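Local coordinates for hypothetical protein TT1465 (Thermus thermophilus, PDB 1WEK) that is of unknown function but belongs to the SLOG clan, with a Rossmann-like parallel sheet flanked by helices and six copies of the chain in its assembly, at residues L116-R119 / V123-V126; A66-G71 / E205-L210; G175-L180 / Q195-T200; A46-G49 / P53-E56; L127-A132 / S149-L154. All blocks are in the same frame, centred on the assembly; numbering follows the deposited sequence.

Interaction 1 of 5, residues L116-R119 / V123-V126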
# COMPACT_ATOMS: atom_id res chain seq x y z
N LEU A 116 -12.61 -16.79 11.62
CA LEU A 116 -12.31 -15.72 10.71
C LEU A 116 -13.45 -15.64 9.69
O LEU A 116 -13.97 -16.67 9.26
CB LEU A 116 -10.99 -16.00 10.00
CG LEU A 116 -9.71 -15.83 10.82
CD1 LEU A 116 -8.52 -16.45 10.11
CD2 LEU A 116 -9.47 -14.34 11.08
N SER A 117 -13.88 -14.43 9.35
CA SER A 117 -14.95 -14.28 8.37
C SER A 117 -14.36 -13.58 7.16
O SER A 117 -13.79 -12.49 7.27
CB SER A 117 -16.16 -13.52 8.93
OG SER A 117 -15.76 -12.43 9.73
N LEU A 118 -14.50 -14.24 6.02
CA LEU A 118 -13.96 -13.78 4.75
C LEU A 118 -15.07 -13.59 3.72
O LEU A 118 -15.99 -14.39 3.63
CB LEU A 118 -12.98 -14.84 4.24
CG LEU A 118 -11.88 -15.25 5.24
CD1 LEU A 118 -11.31 -16.62 4.88
CD2 LEU A 118 -10.81 -14.18 5.26
N ARG A 119 -14.96 -12.54 2.91
CA ARG A 119 -15.95 -12.28 1.87
C ARG A 119 -15.58 -13.05 0.60
O ARG A 119 -16.45 -13.37 -0.22
CB ARG A 119 -16.00 -10.78 1.55
CG ARG A 119 -16.81 -9.91 2.52
CD ARG A 119 -18.33 -10.12 2.33
NE ARG A 119 -19.12 -8.88 2.43
CZ ARG A 119 -19.38 -8.22 3.56
NH1 ARG A 119 -18.94 -8.67 4.72
NH2 ARG A 119 -20.10 -7.11 3.52
N VAL A 123 -9.48 -15.99 -1.00
CA VAL A 123 -8.66 -15.74 0.20
C VAL A 123 -8.76 -16.96 1.12
O VAL A 123 -7.77 -17.48 1.61
CB VAL A 123 -9.14 -14.50 0.99
CG1 VAL A 123 -8.33 -14.37 2.28
CG2 VAL A 123 -8.99 -13.25 0.12
N ARG A 124 -9.99 -17.43 1.34
CA ARG A 124 -10.23 -18.59 2.18
C ARG A 124 -9.47 -19.84 1.69
O ARG A 124 -8.89 -20.57 2.50
CB ARG A 124 -11.73 -18.85 2.22
CG ARG A 124 -12.14 -20.17 2.79
CD ARG A 124 -13.60 -20.15 3.14
NE ARG A 124 -14.33 -21.22 2.48
CZ ARG A 124 -15.43 -21.78 2.98
NH1 ARG A 124 -15.90 -21.38 4.15
NH2 ARG A 124 -16.06 -22.72 2.30
N LYS A 125 -9.45 -20.05 0.37
CA LYS A 125 -8.75 -21.20 -0.22
C LYS A 125 -7.25 -21.11 0.02
O LYS A 125 -6.59 -22.14 0.16
CB LYS A 125 -8.97 -21.26 -1.73
CG LYS A 125 -10.40 -21.40 -2.21
CD LYS A 125 -10.76 -22.85 -2.50
CE LYS A 125 -11.86 -22.93 -3.54
NZ LYS A 125 -11.46 -22.22 -4.79
N VAL A 126 -6.70 -19.90 0.04
CA VAL A 126 -5.29 -19.70 0.26
C VAL A 126 -4.96 -20.05 1.71
O VAL A 126 -3.98 -20.76 1.98
CB VAL A 126 -4.86 -18.22 -0.02
CG1 VAL A 126 -3.48 -17.95 0.58
CG2 VAL A 126 -4.80 -17.96 -1.54
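Leu118 reaches from the end of its strand onto the first turn of the following helix and sets one methyl against each of two consecutive residues there. Its CD1 goes to Arg124, meeting the backbone and the root of the side chain together: CD1 of Leu118 lies 3.5 Å from CB of Arg124 and as near to its CA. The other branch, CD2 of Leu118, meets CG1 of Val123 at 3.9 Å. In both pairs the side chains pass at a slant, neither alongside one another nor end to end. CG of Leu118 stands anti to the carbonyl carbon (chi1 -53°), and from there the forked end is carried out to the helix. On the helix, Val123 presents the branch that lies anti to its own nitrogen.

Arg124 contributes only its aliphatic base. Its extended chain leads away from Leu118 and bends at chi3 (124°), and its NH1 is hydrogen-bonded to the backbone oxygen of Leu98 on the neighbouring strand. One residue thus offers an apolar surface at the root and a polar tie to the sheet at the tip. Helix 17-34 adds to the packing, with Glu24 touching both Leu118 and Val123, and Phe25 touching Val123. Val126, further along the helix, packs on Phe122 of the second subunit.

The interaction is wholly apolar and buries 127 Å² between the segments. A parallel strand that runs through a short turn into a helix folded back on it is the strand-to-helix connection of an alpha/beta Rossmann-like fold, here at strand 114-118, outermost in the sheet within the chain.

Interaction 2 of 5, residues A66-G71 / E205-L210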
# COMPACT_ATOMS: atom_id res chain seq x y z
N ALA A 66 -7.46 -33.88 17.27
CA ALA A 66 -7.17 -33.09 18.47
C ALA A 66 -6.40 -33.95 19.46
O ALA A 66 -5.40 -33.52 20.04
CB ALA A 66 -8.47 -32.64 19.10
N GLU A 67 -6.86 -35.18 19.64
CA GLU A 67 -6.20 -36.10 20.57
C GLU A 67 -4.74 -36.29 20.16
O GLU A 67 -3.84 -36.21 21.00
CB GLU A 67 -6.94 -37.45 20.59
CG GLU A 67 -8.19 -37.47 21.47
CD GLU A 67 -9.04 -38.73 21.25
OE1 GLU A 67 -10.02 -38.95 21.99
OE2 GLU A 67 -8.72 -39.50 20.32
N ALA A 68 -4.52 -36.53 18.87
CA ALA A 68 -3.17 -36.73 18.34
C ALA A 68 -2.32 -35.46 18.39
O ALA A 68 -1.11 -35.50 18.16
CB ALA A 68 -3.25 -37.25 16.92
N GLY A 69 -2.95 -34.34 18.67
CA GLY A 69 -2.21 -33.10 18.74
C GLY A 69 -2.33 -32.14 17.57
O GLY A 69 -1.56 -31.18 17.49
N PHE A 70 -3.26 -32.38 16.65
CA PHE A 70 -3.44 -31.46 15.51
C PHE A 70 -4.58 -30.48 15.77
O PHE A 70 -5.47 -30.72 16.59
CB PHE A 70 -3.78 -32.20 14.21
CG PHE A 70 -2.73 -33.16 13.76
CD1 PHE A 70 -2.76 -34.48 14.17
CD2 PHE A 70 -1.68 -32.73 12.96
CE1 PHE A 70 -1.78 -35.37 13.79
CE2 PHE A 70 -0.68 -33.61 12.56
CZ PHE A 70 -0.73 -34.93 12.97
N GLY A 71 -4.54 -29.35 15.06
CA GLY A 71 -5.61 -28.38 15.14
C GLY A 71 -6.37 -28.60 13.83
O GLY A 71 -5.76 -28.95 12.82
N GLU A 205 -6.81 -44.47 9.97
CA GLU A 205 -5.74 -44.56 8.98
C GLU A 205 -5.27 -43.17 8.60
O GLU A 205 -4.08 -42.94 8.37
CB GLU A 205 -6.23 -45.32 7.75
CG GLU A 205 -5.19 -45.46 6.65
CD GLU A 205 -5.51 -46.59 5.70
OE1 GLU A 205 -6.61 -46.58 5.10
OE2 GLU A 205 -4.66 -47.50 5.56
N VAL A 206 -6.21 -42.23 8.55
CA VAL A 206 -5.87 -40.84 8.22
C VAL A 206 -5.03 -40.23 9.33
O VAL A 206 -3.97 -39.66 9.07
CB VAL A 206 -7.14 -39.97 8.03
CG1 VAL A 206 -6.73 -38.52 7.76
CG2 VAL A 206 -7.96 -40.50 6.85
N VAL A 207 -5.49 -40.35 10.57
CA VAL A 207 -4.75 -39.78 11.69
C VAL A 207 -3.36 -40.41 11.81
O VAL A 207 -2.39 -39.71 12.06
CB VAL A 207 -5.50 -39.96 13.00
CG1 VAL A 207 -4.70 -39.36 14.13
CG2 VAL A 207 -6.88 -39.31 12.91
N GLN A 208 -3.28 -41.72 11.60
CA GLN A 208 -2.00 -42.43 11.69
C GLN A 208 -1.00 -41.91 10.65
O GLN A 208 0.18 -41.72 10.96
CB GLN A 208 -2.23 -43.94 11.50
CG GLN A 208 -0.95 -44.75 11.34
CD GLN A 208 -1.19 -46.26 11.42
OE1 GLN A 208 -1.54 -46.78 12.48
NE2 GLN A 208 -1.00 -46.96 10.31
N ALA A 209 -1.47 -41.70 9.42
CA ALA A 209 -0.62 -41.19 8.35
C ALA A 209 -0.12 -39.79 8.67
O ALA A 209 1.03 -39.47 8.40
CB ALA A 209 -1.39 -41.18 7.04
N LEU A 210 -0.99 -38.96 9.23
CA LEU A 210 -0.62 -37.60 9.59
C LEU A 210 0.35 -37.58 10.76
O LEU A 210 1.23 -36.72 10.84
CB LEU A 210 -1.87 -36.78 9.94
CG LEU A 210 -2.85 -36.56 8.79
CD1 LEU A 210 -4.12 -35.92 9.32
CD2 LEU A 210 -2.21 -35.68 7.71
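The ring of Phe70 turns its outer edge to the last turn of helix 203-211, where CZ lies 3.4 Å from the carbonyl oxygen of Leu210. That oxygen sits near the ring plane, so the slightly positive C-H rim, and not the pi cloud, is what the carbonyl meets. CB of Leu210 comes to 3.7 Å from CZ of Phe70, and CE1 lies a little farther from the same carbon. Elsewhere the ring touches Leu65 of helix 53-68, Pro38 of a loop and Val40 of strand 39-43.

Phe70 is brought there by the way helix 53-68 ends. Gly69 has a positive phi (104°) and closes a Schellman motif, its nitrogen bonded to the oxygen of Ala66 at 2.9 Å; the chain then turns through Phe70 into strand 71-74. This is a helix-to-strand return of the alpha/beta fold, and the C-terminal helix 203-211 packs beside it on the same side of the sheet.

A second, smaller touch lies one step before Gly69. CB of Ala68 meets CG1 of Val207 at 3.8 Å, using the branch that stands anti to the nitrogen of Val207 (chi1 180°). Val207 also packs on Leu61 and Ala64 along helix 53-68.

Interaction 3 of 5, residues G175-L180 / Q195-T200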
# COMPACT_ATOMS: atom_id res chain seq x y z
N GLY A 175 -17.54 -42.86 -7.90
CA GLY A 175 -17.81 -42.27 -9.21
C GLY A 175 -16.74 -41.28 -9.65
O GLY A 175 -16.26 -41.35 -10.78
N LEU A 176 -16.35 -40.35 -8.78
CA LEU A 176 -15.33 -39.37 -9.16
C LEU A 176 -13.98 -40.04 -9.48
O LEU A 176 -13.36 -39.73 -10.51
CB LEU A 176 -15.12 -38.36 -8.03
CG LEU A 176 -14.64 -36.94 -8.35
CD1 LEU A 176 -13.47 -36.62 -7.46
CD2 LEU A 176 -14.26 -36.80 -9.82
N VAL A 177 -13.52 -40.94 -8.61
CA VAL A 177 -12.25 -41.62 -8.84
C VAL A 177 -12.28 -42.42 -10.14
O VAL A 177 -11.30 -42.44 -10.87
CB VAL A 177 -11.86 -42.54 -7.66
CG1 VAL A 177 -10.62 -43.35 -8.03
CG2 VAL A 177 -11.58 -41.71 -6.38
N ARG A 178 -13.39 -43.09 -10.44
CA ARG A 178 -13.45 -43.84 -11.69
C ARG A 178 -13.36 -42.86 -12.87
O ARG A 178 -12.63 -43.12 -13.82
CB ARG A 178 -14.74 -44.67 -11.77
CG ARG A 178 -14.83 -45.74 -10.70
CD ARG A 178 -15.80 -46.86 -11.06
NE ARG A 178 -16.25 -47.61 -9.89
CZ ARG A 178 -16.96 -48.73 -9.93
NH1 ARG A 178 -17.31 -49.26 -11.10
NH2 ARG A 178 -17.33 -49.33 -8.80
N TRP A 179 -14.06 -41.73 -12.81
CA TRP A 179 -13.99 -40.76 -13.90
C TRP A 179 -12.57 -40.24 -14.05
O TRP A 179 -12.11 -39.93 -15.16
CB TRP A 179 -14.93 -39.57 -13.67
CG TRP A 179 -14.93 -38.61 -14.84
CD1 TRP A 179 -15.32 -38.87 -16.13
CD2 TRP A 179 -14.49 -37.24 -14.83
NE1 TRP A 179 -15.15 -37.76 -16.92
CE2 TRP A 179 -14.65 -36.74 -16.15
CE3 TRP A 179 -13.99 -36.39 -13.84
CZ2 TRP A 179 -14.32 -35.42 -16.50
CZ3 TRP A 179 -13.66 -35.06 -14.19
CH2 TRP A 179 -13.83 -34.60 -15.51
N LEU A 180 -11.86 -40.13 -12.93
CA LEU A 180 -10.49 -39.65 -12.94
C LEU A 180 -9.60 -40.69 -13.61
O LEU A 180 -8.66 -40.35 -14.34
CB LEU A 180 -9.99 -39.36 -11.52
CG LEU A 180 -10.66 -38.17 -10.80
CD1 LEU A 180 -9.96 -37.89 -9.47
CD2 LEU A 180 -10.59 -36.95 -11.68
N GLN A 195 -2.16 -41.06 -7.48
CA GLN A 195 -1.53 -41.40 -6.21
C GLN A 195 -1.37 -40.16 -5.32
O GLN A 195 -0.87 -40.26 -4.19
CB GLN A 195 -0.17 -42.06 -6.45
CG GLN A 195 -0.20 -43.58 -6.59
CD GLN A 195 -0.97 -44.04 -7.81
OE1 GLN A 195 -2.08 -44.58 -7.69
NE2 GLN A 195 -0.40 -43.82 -8.99
N LEU A 196 -1.78 -38.99 -5.82
CA LEU A 196 -1.71 -37.75 -5.04
C LEU A 196 -2.68 -37.84 -3.86
O LEU A 196 -2.52 -37.13 -2.86
CB LEU A 196 -2.08 -36.54 -5.91
CG LEU A 196 -1.05 -35.68 -6.66
CD1 LEU A 196 0.38 -36.19 -6.49
CD2 LEU A 196 -1.45 -35.62 -8.13
N PHE A 197 -3.68 -38.70 -3.96
CA PHE A 197 -4.64 -38.85 -2.88
C PHE A 197 -4.84 -40.32 -2.50
O PHE A 197 -4.53 -41.22 -3.28
CB PHE A 197 -5.98 -38.24 -3.28
CG PHE A 197 -6.61 -38.89 -4.49
CD1 PHE A 197 -7.33 -40.08 -4.37
CD2 PHE A 197 -6.47 -38.31 -5.75
CE1 PHE A 197 -7.89 -40.68 -5.48
CE2 PHE A 197 -7.03 -38.91 -6.88
CZ PHE A 197 -7.74 -40.09 -6.74
N ARG A 198 -5.35 -40.54 -1.29
CA ARG A 198 -5.61 -41.88 -0.79
C ARG A 198 -7.07 -41.98 -0.41
O ARG A 198 -7.61 -41.11 0.27
CB ARG A 198 -4.73 -42.16 0.44
CG ARG A 198 -3.25 -42.32 0.11
CD ARG A 198 -2.38 -42.50 1.36
NE ARG A 198 -2.79 -43.63 2.19
CZ ARG A 198 -2.16 -43.99 3.31
NH1 ARG A 198 -1.10 -43.30 3.72
NH2 ARG A 198 -2.61 -45.01 4.04
N LEU A 199 -7.71 -43.06 -0.84
CA LEU A 199 -9.12 -43.27 -0.55
C LEU A 199 -9.22 -44.24 0.62
O LEU A 199 -8.61 -45.30 0.61
CB LEU A 199 -9.80 -43.84 -1.80
CG LEU A 199 -11.29 -43.60 -2.02
CD1 LEU A 199 -11.72 -42.30 -1.40
CD2 LEU A 199 -11.57 -43.59 -3.50
N THR A 200 -9.97 -43.87 1.65
CA THR A 200 -10.09 -44.76 2.81
C THR A 200 -11.40 -44.63 3.56
O THR A 200 -12.07 -43.60 3.49
CB THR A 200 -8.94 -44.52 3.82
OG1 THR A 200 -9.00 -45.52 4.85
CG2 THR A 200 -9.07 -43.15 4.47
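Val177 and Leu199 meet tip to tip, with CG2 of the valine 3.4 Å from CD2 of the leucine. This is shorter than carbons usually approach, and the exact placement of the leucine end is doubtful. The same CG2 of Val177 also lies 3.9 Å from CE1 of Phe197, which makes this single methyl the meeting point of two side chains from the opposite segment. One turn further along the helix, CD1 of Leu180 comes to 4.0 Å from CE2 of Phe197, on the same side of the ring plane as Val177. The two aliphatic side chains approach the outer end of the ring side by side, each at a slant.

A torsion explains how the ring comes to meet them. Phe197 places CG between its backbone nitrogen and carbonyl carbon (chi1 61°), a crowded position that swings the ring out toward the helix.

Around this first shell, strand 165-168 supports the segment from the side: Val165 packs on Phe197 and Leu167 on Leu199, while the backbones of Arg198 and Thr200 are bonded into the sheet along it. Leu152 of helix 142-156 touches Phe197 as well. At the subunit interface, Leu180 packs on Phe142 of the second subunit, and Trp179 gives its NE1 to the oxygen of Tyr172 there.

The contact buries 152 Å² and packs helix 170-185 on strand 198-200, the helix and the second strand of a beta-alpha-beta crossover that begins at strand 165-168 and lies at one end of the parallel sheet of this chain.

Interaction 4 of 5, residues A46-G49 / P53-E56. With PO4 (phosphate ion), chain G.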
# COMPACT_ATOMS: atom_id res chain seq x y z
N ALA A 46 -21.94 -29.42 3.84
CA ALA A 46 -22.59 -28.45 4.72
C ALA A 46 -24.04 -28.87 4.97
O ALA A 46 -24.74 -28.22 5.76
CB ALA A 46 -22.56 -27.09 4.08
N ARG A 47 -24.49 -29.94 4.31
CA ARG A 47 -25.88 -30.39 4.42
C ARG A 47 -26.14 -31.68 5.20
O ARG A 47 -27.28 -31.95 5.58
CB ARG A 47 -26.48 -30.52 3.01
CG ARG A 47 -26.23 -29.29 2.16
CD ARG A 47 -26.86 -29.35 0.78
NE ARG A 47 -26.36 -28.24 -0.03
CZ ARG A 47 -26.96 -27.75 -1.11
NH1 ARG A 47 -28.10 -28.28 -1.53
NH2 ARG A 47 -26.43 -26.73 -1.75
N PHE A 48 -25.11 -32.49 5.43
CA PHE A 48 -25.28 -33.74 6.17
C PHE A 48 -25.16 -33.44 7.67
O PHE A 48 -24.06 -33.26 8.19
CB PHE A 48 -24.21 -34.75 5.74
CG PHE A 48 -24.26 -35.12 4.27
CD1 PHE A 48 -23.17 -35.72 3.65
CD2 PHE A 48 -25.40 -34.87 3.51
CE1 PHE A 48 -23.21 -36.08 2.31
CE2 PHE A 48 -25.46 -35.22 2.16
CZ PHE A 48 -24.35 -35.83 1.56
N GLY A 49 -26.29 -33.37 8.36
CA GLY A 49 -26.28 -33.06 9.78
C GLY A 49 -26.14 -34.21 10.76
O GLY A 49 -25.85 -35.35 10.39
N PRO A 53 -24.12 -40.44 8.45
CA PRO A 53 -22.82 -41.12 8.49
C PRO A 53 -21.63 -40.16 8.33
O PRO A 53 -20.61 -40.30 9.01
CB PRO A 53 -22.91 -42.11 7.34
CG PRO A 53 -24.34 -42.41 7.28
CD PRO A 53 -24.98 -41.07 7.44
N ALA A 54 -21.75 -39.21 7.41
CA ALA A 54 -20.68 -38.25 7.16
C ALA A 54 -20.44 -37.38 8.38
O ALA A 54 -19.31 -37.01 8.68
CB ALA A 54 -21.02 -37.39 5.97
N TYR A 55 -21.51 -37.05 9.10
CA TYR A 55 -21.40 -36.20 10.27
C TYR A 55 -20.71 -36.94 11.41
O TYR A 55 -19.77 -36.43 12.02
CB TYR A 55 -22.79 -35.77 10.73
CG TYR A 55 -22.77 -34.77 11.87
CD1 TYR A 55 -22.92 -33.41 11.62
CD2 TYR A 55 -22.60 -35.19 13.19
CE1 TYR A 55 -22.91 -32.49 12.66
CE2 TYR A 55 -22.59 -34.28 14.24
CZ TYR A 55 -22.74 -32.93 13.96
OH TYR A 55 -22.72 -32.01 14.98
N GLU A 56 -21.17 -38.15 11.70
CA GLU A 56 -20.59 -38.93 12.77
C GLU A 56 -19.11 -39.16 12.48
O GLU A 56 -18.26 -38.96 13.35
CB GLU A 56 -21.32 -40.27 12.94
CG GLU A 56 -22.82 -40.10 13.26
CD GLU A 56 -23.09 -39.00 14.28
OE1 GLU A 56 -22.55 -39.07 15.41
OE2 GLU A 56 -23.84 -38.05 13.95
P PO4 G . -20.46 -28.35 0.14
O1 PO4 G . -19.61 -29.53 -0.15
O2 PO4 G . -21.55 -28.73 1.07
O3 PO4 G . -21.04 -27.84 -1.13
O4 PO4 G . -19.63 -27.28 0.77
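Tyr55, near the start of helix 53-68, packs along the backbone at Gly49. Its CB lies 3.1 Å from the oxygen of Gly49, and CG of Tyr55 is 3.5 Å from that oxygen. With CG anti to the backbone nitrogen (chi1 -175°), the ring extends past the glycine: CD1 of Tyr55 comes to 3.4 Å from the carbonyl carbon of Gly49, and the oxygen of Phe48 sits 3.6 Å from the same CD1, at the ring edge near its plane. CE1 only grazes Gly49, and at the tip OH has a weak hydrogen bond with Arg86.

Beside it Phe48 turns the edge of its ring to the helix, CD1 lying 3.6 Å from CB of Ala54. Its ring also stacks with that of His52, and Pro139 touches both Phe48 and Ala54.

At the far end of the loop, the N-H of Ala46 points almost straight (173°) at O2 of a phosphate ion, 2.9 Å from the nitrogen. Gly141 N, Gly143 N and Thr144 OG1 also bind the ion. The bonds named here come from backbone N-H groups and a hydroxyl, and the start of helix 142-156 would probably favour an anion here.

Interaction 5 of 5, residues L127-A132 / S149-L154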
# COMPACT_ATOMS: atom_id res chain seq x y z
N LEU A 127 -5.78 -19.58 2.64
CA LEU A 127 -5.55 -19.86 4.05
C LEU A 127 -5.68 -21.34 4.35
O LEU A 127 -5.10 -21.84 5.30
CB LEU A 127 -6.52 -19.06 4.92
CG LEU A 127 -6.33 -17.55 4.76
CD1 LEU A 127 -7.40 -16.79 5.54
CD2 LEU A 127 -4.93 -17.17 5.24
N PHE A 128 -6.45 -22.05 3.53
CA PHE A 128 -6.64 -23.48 3.71
C PHE A 128 -5.38 -24.30 3.41
O PHE A 128 -5.20 -25.39 3.95
CB PHE A 128 -7.80 -23.96 2.83
CG PHE A 128 -9.08 -24.17 3.58
CD1 PHE A 128 -10.27 -23.60 3.11
CD2 PHE A 128 -9.12 -24.95 4.72
CE1 PHE A 128 -11.48 -23.81 3.78
CE2 PHE A 128 -10.32 -25.18 5.40
CZ PHE A 128 -11.51 -24.60 4.92
N VAL A 129 -4.51 -23.79 2.54
CA VAL A 129 -3.30 -24.54 2.19
C VAL A 129 -2.01 -23.96 2.76
O VAL A 129 -1.12 -24.70 3.17
CB VAL A 129 -3.13 -24.65 0.64
CG1 VAL A 129 -4.38 -25.21 0.01
CG2 VAL A 129 -2.83 -23.30 0.06
N ARG A 130 -1.93 -22.63 2.81
CA ARG A 130 -0.73 -21.97 3.30
C ARG A 130 -0.13 -22.60 4.54
O ARG A 130 1.09 -22.73 4.64
CB ARG A 130 -1.02 -20.49 3.58
CG ARG A 130 0.22 -19.59 3.53
CD ARG A 130 -0.21 -18.12 3.42
NE ARG A 130 0.79 -17.27 2.77
CZ ARG A 130 1.65 -16.48 3.42
NH1 ARG A 130 1.65 -16.43 4.75
NH2 ARG A 130 2.50 -15.73 2.73
N TYR A 131 -0.97 -23.02 5.48
CA TYR A 131 -0.47 -23.59 6.72
C TYR A 131 -0.85 -25.05 6.97
O TYR A 131 -0.79 -25.50 8.10
CB TYR A 131 -0.97 -22.74 7.90
CG TYR A 131 -0.60 -21.28 7.79
CD1 TYR A 131 -1.42 -20.38 7.10
CD2 TYR A 131 0.60 -20.80 8.32
CE1 TYR A 131 -1.05 -19.04 6.93
CE2 TYR A 131 0.98 -19.47 8.16
CZ TYR A 131 0.15 -18.60 7.46
OH TYR A 131 0.55 -17.29 7.26
N ALA A 132 -1.24 -25.78 5.93
CA ALA A 132 -1.65 -27.17 6.14
C ALA A 132 -0.56 -28.23 6.04
O ALA A 132 0.39 -28.09 5.27
CB ALA A 132 -2.78 -27.52 5.17
N SER A 149 -10.33 -30.48 -6.05
CA SER A 149 -9.72 -30.28 -7.36
C SER A 149 -8.63 -29.22 -7.29
O SER A 149 -7.62 -29.34 -7.98
CB SER A 149 -10.78 -29.95 -8.45
OG SER A 149 -11.41 -28.70 -8.26
N GLU A 150 -8.81 -28.20 -6.46
CA GLU A 150 -7.78 -27.17 -6.36
C GLU A 150 -6.47 -27.72 -5.80
O GLU A 150 -5.40 -27.48 -6.39
CB GLU A 150 -8.20 -25.98 -5.49
CG GLU A 150 -7.06 -24.97 -5.40
CD GLU A 150 -7.39 -23.69 -4.66
OE1 GLU A 150 -7.55 -23.72 -3.42
OE2 GLU A 150 -7.47 -22.63 -5.33
N VAL A 151 -6.54 -28.43 -4.67
CA VAL A 151 -5.34 -28.97 -4.05
C VAL A 151 -4.66 -30.00 -4.95
O VAL A 151 -3.44 -30.07 -4.98
CB VAL A 151 -5.63 -29.63 -2.65
CG1 VAL A 151 -6.30 -28.62 -1.73
CG2 VAL A 151 -6.49 -30.87 -2.80
N LEU A 152 -5.44 -30.79 -5.68
CA LEU A 152 -4.86 -31.79 -6.58
C LEU A 152 -4.00 -31.11 -7.62
O LEU A 152 -2.89 -31.56 -7.91
CB LEU A 152 -5.95 -32.62 -7.26
CG LEU A 152 -6.62 -33.61 -6.29
CD1 LEU A 152 -7.57 -34.52 -7.03
CD2 LEU A 152 -5.54 -34.45 -5.60
N VAL A 153 -4.50 -30.00 -8.17
CA VAL A 153 -3.78 -29.21 -9.16
C VAL A 153 -2.47 -28.68 -8.58
O VAL A 153 -1.41 -28.78 -9.22
CB VAL A 153 -4.63 -28.00 -9.63
CG1 VAL A 153 -3.76 -26.97 -10.30
CG2 VAL A 153 -5.70 -28.47 -10.63
N LEU A 154 -2.55 -28.12 -7.38
CA LEU A 154 -1.40 -27.56 -6.68
C LEU A 154 -0.34 -28.62 -6.44
O LEU A 154 0.87 -28.33 -6.49
CB LEU A 154 -1.84 -26.92 -5.35
CG LEU A 154 -2.67 -25.63 -5.42
CD1 LEU A 154 -3.11 -25.19 -4.02
CD2 LEU A 154 -1.85 -24.54 -6.09
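This is a light apolar contact between two helices, in which Val129, near the end of helix 121-130, touches Val151 and Leu154 in the second half of helix 142-156. A single methyl does the work. CG1 of Val129 lies 4.3 Å from CG1 of Val151 and 4.2 Å from CD1 of Leu154, side chains one helical turn apart that it bridges. Both distances are relaxed, and the two segments bury just 95 Å² between them. CG1 of Val129 stands beside its own backbone nitrogen (chi1 -53°); Val151 has nearly the same torsion, and CG1 is the branch that meets in both.

Near Val129 the nitrogen of Ala132 bonds to the oxygen of Val129 at 3.0 Å. The two residues between them face another direction. NH1 of Arg130 donates to OH of Tyr131 at 2.9 Å, bent at 137°, with the hydroxyl in the guanidinium plane. The same NH1 is bonded to the oxygen of Glu13 of the second subunit, while Phe29 of helix 17-34 makes a cation-pi contact with the guanidinium. This part of the chain is thereby tied to the N-terminal helices of both its own chain and a neighbour. On its outer side, helix 142-156 meets the second subunit too, where Ser149 pairs with its counterpart through their OG atoms.

Below the valines runs the strand that separates the two helices in the chain. Phe137 of strand 132-137 touches Val151, and Phe135 touches both Val129 and Val151, with helices 121-130 and 142-156 lying side by side above them on one face of the sheet.

In the fold
Interaction 4 comes first along the chain; interaction 2 then links residues 66-71 to 205-210, and interactions 1, 5 and 3 follow one another in between. Interactions 1 and 3 involve strands 114-118 and 198-200, the outermost strands of the parallel sheet within the chain, their centres about 27 Å apart. Interaction 5 lies between them, touching both, with its centre about 13 Å from that of interaction 1, with which it shares helix 121-130. Interaction 3 also touches interaction 2, where strand 198-200 leads into helix 203-211. Helix 53-68 serves interactions 2 and 4. All but interaction 2 reach the second subunit, so much of the helical packing also borders the assembly interface.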